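Local atomic coordinates of UDP-N-acetylglucosamine 4,6-dehydratase (Vibrio fischeri, PDB entry 3PVZ), a protein that binds NAD in a Rossmann-type fold and probably acts as a lyase that dehydrates UDP-N-acetylglucosamine. Residues F185-R188 and K189-E192; T331-M334 and A335-D338; I361-M364 and K365-Q369. All blocks are in the same frame, centred on the assembly; numbering follows the deposited sequence.

Contact 1 of 3, residues F185-R188 and K189-E192; sequences FLMR and KSEE
Lys189 N returns to Phe185 O at 3.1 Å and Ser190 N to Leu186 O at 2.9 Å, the last full turns of a helix, before Glu191 N shifts to Arg188 O, standing well above that carbonyl's plane instead of on a lone pair. The side chains then finish what the backbone begins. Ser190 bends its hydroxyl back, OG lying between its backbone N and carbonyl carbon (chi1 70°), and donates to Met187 O across 2.6 Å. This carbonyl also receives a weak bond from Ser190 N, so one residue supplies both donors, and the buried hydroxyl itself takes a weak bond from Arg254 NH2. The helix, 174-189, leads through a short loop into strand 194-198, one helix-to-strand passage of the Rossmann-type domain, and Lys179 further back on it binds NAD. Phe185 packs between helices 131-154 and 351-367, whereas Leu186 lies against Thr197 of the following strand. On the other flank one water gathers three polar atoms: it donates to Phe185 O at 2.6 Å and accepts from Arg188 NE at 3.0 Å and Lys189 NZ at 3.2 Å. Lys189 CG, anti to the carbonyl carbon (chi1 -76°), passes 3.7 Å from Phe185 O, and bends at chi2 and chi4 then bring NZ to the water. The two cationic groups are thus neighbours, yet each is drawn to a different partner: Lys189 NZ forms a salt bridge with Asp146 on helix 131-154, while Arg188 NH2 bonds to Gln351 OE1. Their mutual repulsion is probably eased by the carboxylate and the shared water. Glu191 runs past Arg188 O, CB 3.4 Å from it, and its OE1 is bonded to the hydroxyl of Tyr349.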
loop_
_atom_site.group_PDB
_atom_site.type_symbol
_atom_site.label_atom_id
_atom_site.label_comp_id
_atom_site.label_asym_id
_atom_site.label_seq_id
_atom_site.Cartn_x
_atom_site.Cartn_y
_atom_site.Cartn_z
ATOM N N PHE A 185 13.233 17.260 -12.189
ATOM C CA PHE A 185 11.905 17.840 -12.377
ATOM C C PHE A 185 11.604 18.841 -11.292
ATOM O O PHE A 185 10.964 19.849 -11.555
ATOM C CB PHE A 185 10.790 16.759 -12.443
ATOM C CG PHE A 185 10.700 16.061 -13.773
ATOM C CD1 PHE A 185 9.908 16.572 -14.779
ATOM C CD2 PHE A 185 11.484 14.951 -14.037
ATOM C CE1 PHE A 185 9.848 15.956 -16.031
ATOM C CE2 PHE A 185 11.456 14.322 -15.268
ATOM C CZ PHE A 185 10.621 14.814 -16.278
ATOM N N LEU A 186 12.008 18.516 -10.067
ATOM C CA LEU A 186 11.855 19.384 -8.901
ATOM C C LEU A 186 12.639 20.702 -9.107
ATOM O O LEU A 186 12.199 21.752 -8.752
ATOM C CB LEU A 186 12.448 18.712 -7.678
ATOM C CG LEU A 186 11.617 18.112 -6.568
ATOM C CD1 LEU A 186 10.596 17.139 -7.096
ATOM C CD2 LEU A 186 12.559 17.466 -5.506
HETATM N N MSE A 187 13.841 20.608 -9.637
HETATM C CA MSE A 187 14.633 21.790 -9.851
HETATM C C MSE A 187 13.912 22.698 -10.835
HETATM O O MSE A 187 13.940 23.891 -10.643
HETATM C CB MSE A 187 16.065 21.468 -10.316
HETATM C CG MSE A 187 17.019 20.915 -9.256
HETATM SE SE MSE A 187 17.028 21.758 -7.456
HETATM C CE MSE A 187 15.768 20.536 -6.529
ATOM N N ARG A 188 13.264 22.159 -11.869
ATOM C CA ARG A 188 12.554 23.010 -12.826
ATOM C C ARG A 188 11.402 23.696 -12.140
ATOM O O ARG A 188 11.196 24.896 -12.334
ATOM C CB ARG A 188 12.013 22.242 -14.013
ATOM C CG ARG A 188 11.156 23.084 -14.926
ATOM C CD ARG A 188 10.969 22.442 -16.317
ATOM N NE ARG A 188 10.089 21.277 -16.250
ATOM C CZ ARG A 188 9.743 20.546 -17.295
ATOM N NH1 ARG A 188 8.946 19.510 -17.128
ATOM N NH2 ARG A 188 10.215 20.830 -18.516
ATOM N N LYS A 189 10.644 22.930 -11.363
ATOM C CA LYS A 189 9.490 23.480 -10.617
ATOM C C LYS A 189 9.842 24.490 -9.539
ATOM O O LYS A 189 9.024 25.335 -9.189
ATOM C CB LYS A 189 8.679 22.361 -9.972
ATOM C CG LYS A 189 7.802 21.578 -10.966
ATOM C CD LYS A 189 6.852 22.530 -11.724
ATOM C CE LYS A 189 5.811 21.812 -12.561
ATOM N NZ LYS A 189 6.396 20.947 -13.584
ATOM N N SER A 190 11.048 24.384 -9.002
ATOM C CA SER A 190 11.526 25.319 -8.007
ATOM C C SER A 190 11.820 26.710 -8.552
ATOM O O SER A 190 12.020 27.610 -7.771
ATOM C CB SER A 190 12.771 24.794 -7.312
ATOM O OG SER A 190 13.856 24.783 -8.162
ATOM N N GLU A 191 11.853 26.877 -9.872
ATOM C CA GLU A 191 11.850 28.223 -10.489
ATOM C C GLU A 191 10.462 28.903 -10.408
ATOM O O GLU A 191 10.353 30.047 -10.802
ATOM C CB GLU A 191 12.293 28.140 -11.967
ATOM C CG GLU A 191 13.751 27.680 -12.103
ATOM C CD GLU A 191 14.183 27.326 -13.519
ATOM O OE1 GLU A 191 13.321 27.111 -14.380
ATOM O OE2 GLU A 191 15.411 27.218 -13.757
ATOM N N GLU A 192 9.420 28.190 -9.943
ATOM C CA GLU A 192 8.075 28.765 -9.822
ATOM C C GLU A 192 7.449 28.689 -8.437
ATOM O O GLU A 192 6.512 29.389 -8.199
ATOM C CB GLU A 192 7.107 28.066 -10.752
ATOM C CG GLU A 192 7.409 28.334 -12.206
ATOM C CD GLU A 192 6.450 27.639 -13.090
ATOM O OE1 GLU A 192 6.909 26.657 -13.660
ATOM O OE2 GLU A 192 5.254 28.043 -13.171
HETATM O O HOH W 1 9.413 19.893 -13.652
#

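Contact 2 of 3, residues T331-M334 and A335-D338; sequences TLDM and ARFD
Asp333 grips the two backbone amides that follow Met334 with a single oxygen: OD1 accepts from Ala335 N and from Arg336 N, each at 3.0 Å. The first of these bonds closes an Asx turn, and the second carries the grip one residue further. Ala335 N arrives nearly end-on to the C-O bond, though its N-H makes the more bent bond of the two, whereas Arg336 N comes on the syn side, 28° out of the carboxylate plane. Asp333 can do this because its CG stands anti to the backbone N (chi1 176°), which swings the carboxylate over the bend. The turn begins the link between strands 332-333 and 340-344, an antiparallel pair at one edge of the large sheet. Its packed side is Phe337, buried against Ile342, Met246 and Phe250; the ring also carries Arg336 CG 3.7 Å above one face, offset toward the rim, while the guanidinium goes on to bond Phe250 O through NH1. Its looser side is Ala335 with the aliphatic start of Arg336, both exposed residues. Inside the bend, a water bridges the main chain by donating to Asp333 O at 2.8 Å and accepting from Phe337 N at 2.9 Å. Lys260 NZ bonds to the carbonyls of Met334, Phe337 and Asp338. Carboxylate and guanidinium lie well apart, so the aspartate probably serves the turn less as an ion-pair partner than as an anionic acceptor for amide N-H groups.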
loop_
_atom_site.group_PDB
_atom_site.type_symbol
_atom_site.label_atom_id
_atom_site.label_comp_id
_atom_site.label_asym_id
_atom_site.label_seq_id
_atom_site.Cartn_x
_atom_site.Cartn_y
_atom_site.Cartn_z
ATOM N N THR A 331 27.456 22.675 -0.721
ATOM C CA THR A 331 27.338 23.870 0.105
ATOM C C THR A 331 26.373 23.594 1.261
ATOM O O THR A 331 25.209 23.237 1.039
ATOM C CB THR A 331 26.806 25.068 -0.696
ATOM O OG1 THR A 331 27.661 25.326 -1.808
ATOM C CG2 THR A 331 26.749 26.303 0.182
ATOM N N LEU A 332 26.870 23.755 2.481
ATOM C CA LEU A 332 26.129 23.465 3.677
ATOM C C LEU A 332 25.791 24.732 4.453
ATOM O O LEU A 332 26.493 25.720 4.374
ATOM C CB LEU A 332 26.946 22.545 4.578
ATOM C CG LEU A 332 27.225 21.124 4.090
ATOM C CD1 LEU A 332 28.113 21.146 2.867
ATOM C CD2 LEU A 332 27.920 20.291 5.200
ATOM N N ASP A 333 24.710 24.688 5.212
ATOM C CA ASP A 333 24.514 25.615 6.314
ATOM C C ASP A 333 24.360 24.779 7.601
ATOM O O ASP A 333 23.283 24.197 7.872
ATOM C CB ASP A 333 23.298 26.499 6.032
ATOM C CG ASP A 333 22.951 27.450 7.176
ATOM O OD1 ASP A 333 23.506 27.318 8.291
ATOM O OD2 ASP A 333 22.086 28.343 6.950
HETATM N N MSE A 334 25.443 24.718 8.373
HETATM C CA MSE A 334 25.456 24.006 9.653
HETATM C C MSE A 334 25.266 24.943 10.841
HETATM O O MSE A 334 25.212 24.483 11.991
HETATM C CB MSE A 334 26.769 23.226 9.837
HETATM C CG MSE A 334 27.099 22.253 8.705
HETATM SE SE MSE A 334 25.677 20.947 8.366
HETATM C CE MSE A 334 26.465 19.458 9.358
ATOM N N ALA A 335 25.131 26.240 10.548
ATOM C CA ALA A 335 24.976 27.295 11.568
ATOM C C ALA A 335 23.538 27.565 12.007
ATOM O O ALA A 335 23.304 27.897 13.162
ATOM C CB ALA A 335 25.612 28.609 11.069
ATOM N N ARG A 336 22.578 27.438 11.100
ATOM C CA ARG A 336 21.193 27.838 11.391
ATOM C C ARG A 336 20.533 27.032 12.510
ATOM O O ARG A 336 19.808 27.572 13.329
ATOM C CB ARG A 336 20.355 27.760 10.120
ATOM C CG ARG A 336 18.927 28.144 10.337
ATOM C CD ARG A 336 18.210 28.392 9.036
ATOM N NE ARG A 336 16.862 28.876 9.294
ATOM C CZ ARG A 336 15.840 28.813 8.455
ATOM N NH1 ARG A 336 15.933 28.262 7.259
ATOM N NH2 ARG A 336 14.706 29.312 8.833
ATOM N N PHE A 337 20.761 25.735 12.532
ATOM C CA PHE A 337 20.164 24.897 13.553
ATOM C C PHE A 337 21.256 24.121 14.289
ATOM O O PHE A 337 22.312 23.845 13.738
ATOM C CB PHE A 337 19.150 23.923 12.944
ATOM C CG PHE A 337 17.966 24.593 12.308
ATOM C CD1 PHE A 337 17.020 25.232 13.090
ATOM C CD2 PHE A 337 17.795 24.580 10.918
ATOM C CE1 PHE A 337 15.944 25.858 12.505
ATOM C CE2 PHE A 337 16.698 25.175 10.328
ATOM C CZ PHE A 337 15.771 25.814 11.115
ATOM N N ASP A 338 20.956 23.750 15.525
ATOM C CA ASP A 338 21.843 22.949 16.348
ATOM C C ASP A 338 21.892 21.491 15.925
ATOM O O ASP A 338 22.982 20.925 15.820
ATOM C CB ASP A 338 21.455 23.064 17.837
ATOM C CG ASP A 338 21.885 24.412 18.455
ATOM O OD1 ASP A 338 22.582 25.222 17.771
ATOM O OD2 ASP A 338 21.527 24.675 19.623
HETATM O O HOH W 2 21.851 24.351 10.237
#

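Contact 3 of 3, residues I361-M364 and K365-Q369; sequences IGQM and KTDRQ
This is a local contact at the C-terminal end of helix 351-367, where side chains one turn apart meet just before Arg368 takes a left-handed backbone conformation and ends the helical run. Helix 351-367 packs beside helix 131-154 of the Rossmann-type domain and against helix 372-382; Ile361 and Met364 face these two neighbours, and beyond the helix end Arg368 packs on Ile101 of the second subunit. Regular backbone bonds run through the turn, among them Lys365 N to Ile361 O at 3.0 Å and Asp367 N to Gln363 O at 3.0 Å. Thr366 doubles the hold on Gly362 O: its amide and its hydroxyl OG1, the latter at 3.1 Å, approach the carbonyl from opposite faces of its plane. Alongside buried Ile361, Lys365 stretches out beyond CG, its CE passing 3.8 Å from Ile361 CG2, and NZ beyond it forms a salt bridge with Asp139 on helix 131-154. Arg368, bent back, sends NH1 to Lys365 O at 3.2 Å, joining a weak bond from Arg368 N. The exposed flank is organised by Gln363 and Asp367. Asp367 sets the face of its carboxylate against Gln363 O, which lies 3.0 Å from Asp367 CG and nearly equidistant from OD1 and OD2, an approach of acceptors whose electrostatic cost is probably offset by the amide donor beside it. Gln363 bends at chi2 (69°) to bring that donor round, and NE2 reaches Asp367 OD1 on its syn side at 2.9 Å, 29° out of the carboxylate plane, while OD1 lies in the plane of the amide and the N-H...O angle is 168°.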
loop_
_atom_site.group_PDB
_atom_site.type_symbol
_atom_site.label_atom_id
_atom_site.label_comp_id
_atom_site.label_asym_id
_atom_site.label_seq_id
_atom_site.Cartn_x
_atom_site.Cartn_y
_atom_site.Cartn_z
ATOM N N ILE A 361 8.816 8.132 -22.319
ATOM C CA ILE A 361 7.950 7.384 -21.403
ATOM C C ILE A 361 6.521 7.348 -21.951
ATOM O O ILE A 361 5.917 6.269 -21.999
ATOM C CB ILE A 361 7.951 7.931 -19.971
ATOM C CG1 ILE A 361 9.295 7.672 -19.291
ATOM C CG2 ILE A 361 6.846 7.257 -19.146
ATOM C CD1 ILE A 361 9.466 6.239 -18.786
ATOM N N GLY A 362 5.996 8.508 -22.368
ATOM C CA GLY A 362 4.649 8.609 -22.960
ATOM C C GLY A 362 4.442 7.615 -24.121
ATOM O O GLY A 362 3.385 7.002 -24.219
ATOM N N GLN A 363 5.470 7.450 -24.963
ATOM C CA GLN A 363 5.403 6.558 -26.129
ATOM C C GLN A 363 5.478 5.093 -25.725
ATOM O O GLN A 363 4.876 4.254 -26.365
ATOM C CB GLN A 363 6.503 6.868 -27.172
ATOM C CG GLN A 363 6.286 6.177 -28.569
ATOM C CD GLN A 363 5.075 6.744 -29.375
ATOM O OE1 GLN A 363 5.015 7.948 -29.664
ATOM N NE2 GLN A 363 4.120 5.870 -29.736
HETATM N N MSE A 364 6.232 4.760 -24.691
HETATM C CA MSE A 364 6.164 3.410 -24.183
HETATM C C MSE A 364 4.725 3.120 -23.738
HETATM O O MSE A 364 4.193 2.062 -24.003
HETATM C CB MSE A 364 7.131 3.213 -23.024
HETATM C CG MSE A 364 8.592 3.133 -23.429
HETATM SE SE MSE A 364 9.729 2.924 -21.856
HETATM C CE MSE A 364 11.046 4.322 -22.279
ATOM N N LYS A 365 4.095 4.070 -23.065
ATOM C CA LYS A 365 2.716 3.884 -22.602
ATOM C C LYS A 365 1.697 3.784 -23.745
ATOM O O LYS A 365 0.672 3.136 -23.604
ATOM C CB LYS A 365 2.313 5.005 -21.673
ATOM C CG LYS A 365 2.983 4.932 -20.307
ATOM C CD LYS A 365 2.573 6.083 -19.495
ATOM C CE LYS A 365 3.367 6.191 -18.205
ATOM N NZ LYS A 365 2.833 7.288 -17.301
ATOM N N THR A 366 1.987 4.436 -24.858
ATOM C CA THR A 366 1.109 4.438 -26.010
ATOM C C THR A 366 1.218 3.096 -26.681
ATOM O O THR A 366 0.205 2.504 -27.034
ATOM C CB THR A 366 1.482 5.557 -26.987
ATOM O OG1 THR A 366 1.135 6.814 -26.396
ATOM C CG2 THR A 366 0.759 5.401 -28.340
ATOM N N ASP A 367 2.448 2.604 -26.809
ATOM C CA ASP A 367 2.708 1.323 -27.431
ATOM C C ASP A 367 2.158 0.139 -26.623
ATOM O O ASP A 367 2.033 -0.974 -27.147
ATOM C CB ASP A 367 4.216 1.154 -27.677
ATOM C CG ASP A 367 4.802 2.266 -28.564
ATOM O OD1 ASP A 367 4.024 2.984 -29.226
ATOM O OD2 ASP A 367 6.041 2.433 -28.582
ATOM N N ARG A 368 1.818 0.391 -25.365
ATOM C CA ARG A 368 1.282 -0.606 -24.434
ATOM C C ARG A 368 2.276 -1.714 -24.196
ATOM O O ARG A 368 1.907 -2.791 -23.731
ATOM C CB ARG A 368 -0.064 -1.216 -24.885
ATOM C CG ARG A 368 -1.159 -0.268 -25.403
ATOM C CD ARG A 368 -1.407 0.925 -24.546
ATOM N NE ARG A 368 -2.649 0.881 -23.764
ATOM C CZ ARG A 368 -3.112 1.927 -23.070
ATOM N NH1 ARG A 368 -2.446 3.083 -23.102
ATOM N NH2 ARG A 368 -4.248 1.840 -22.366
ATOM N N GLN A 369 3.537 -1.447 -24.507
ATOM C CA GLN A 369 4.602 -2.447 -24.375
ATOM C C GLN A 369 5.950 -1.754 -24.278
ATOM O O GLN A 369 6.184 -0.751 -24.962
ATOM C CB GLN A 369 4.585 -3.445 -25.558
ATOM C CG GLN A 369 5.407 -3.038 -26.811
ATOM C CD GLN A 369 4.813 -3.553 -28.139
ATOM O OE1 GLN A 369 4.384 -4.712 -28.254
ATOM N NE2 GLN A 369 4.793 -2.678 -29.149
#

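Overall arrangement
From the N terminus the three contacts follow in series; none encloses or crosses another. Contact 1 ends helix 174-189 and turns the chain toward strand 194-198. Much later, contact 2 opens the loop that joins strands 332-333 and 340-344 at the far edge of the same large sheet. The chain then enters helix 351-367, whose last turn is contact 3. Contacts 1 and 3 are related through shared helices: residues 185-188 touch the first half of helix 351-367, and each contact sends a lysine to an aspartate of helix 131-154. Contact 2 stands apart, its centre about 44 Å from that of contact 3, and ties the sheet edge to helices 237-250 and 19-34.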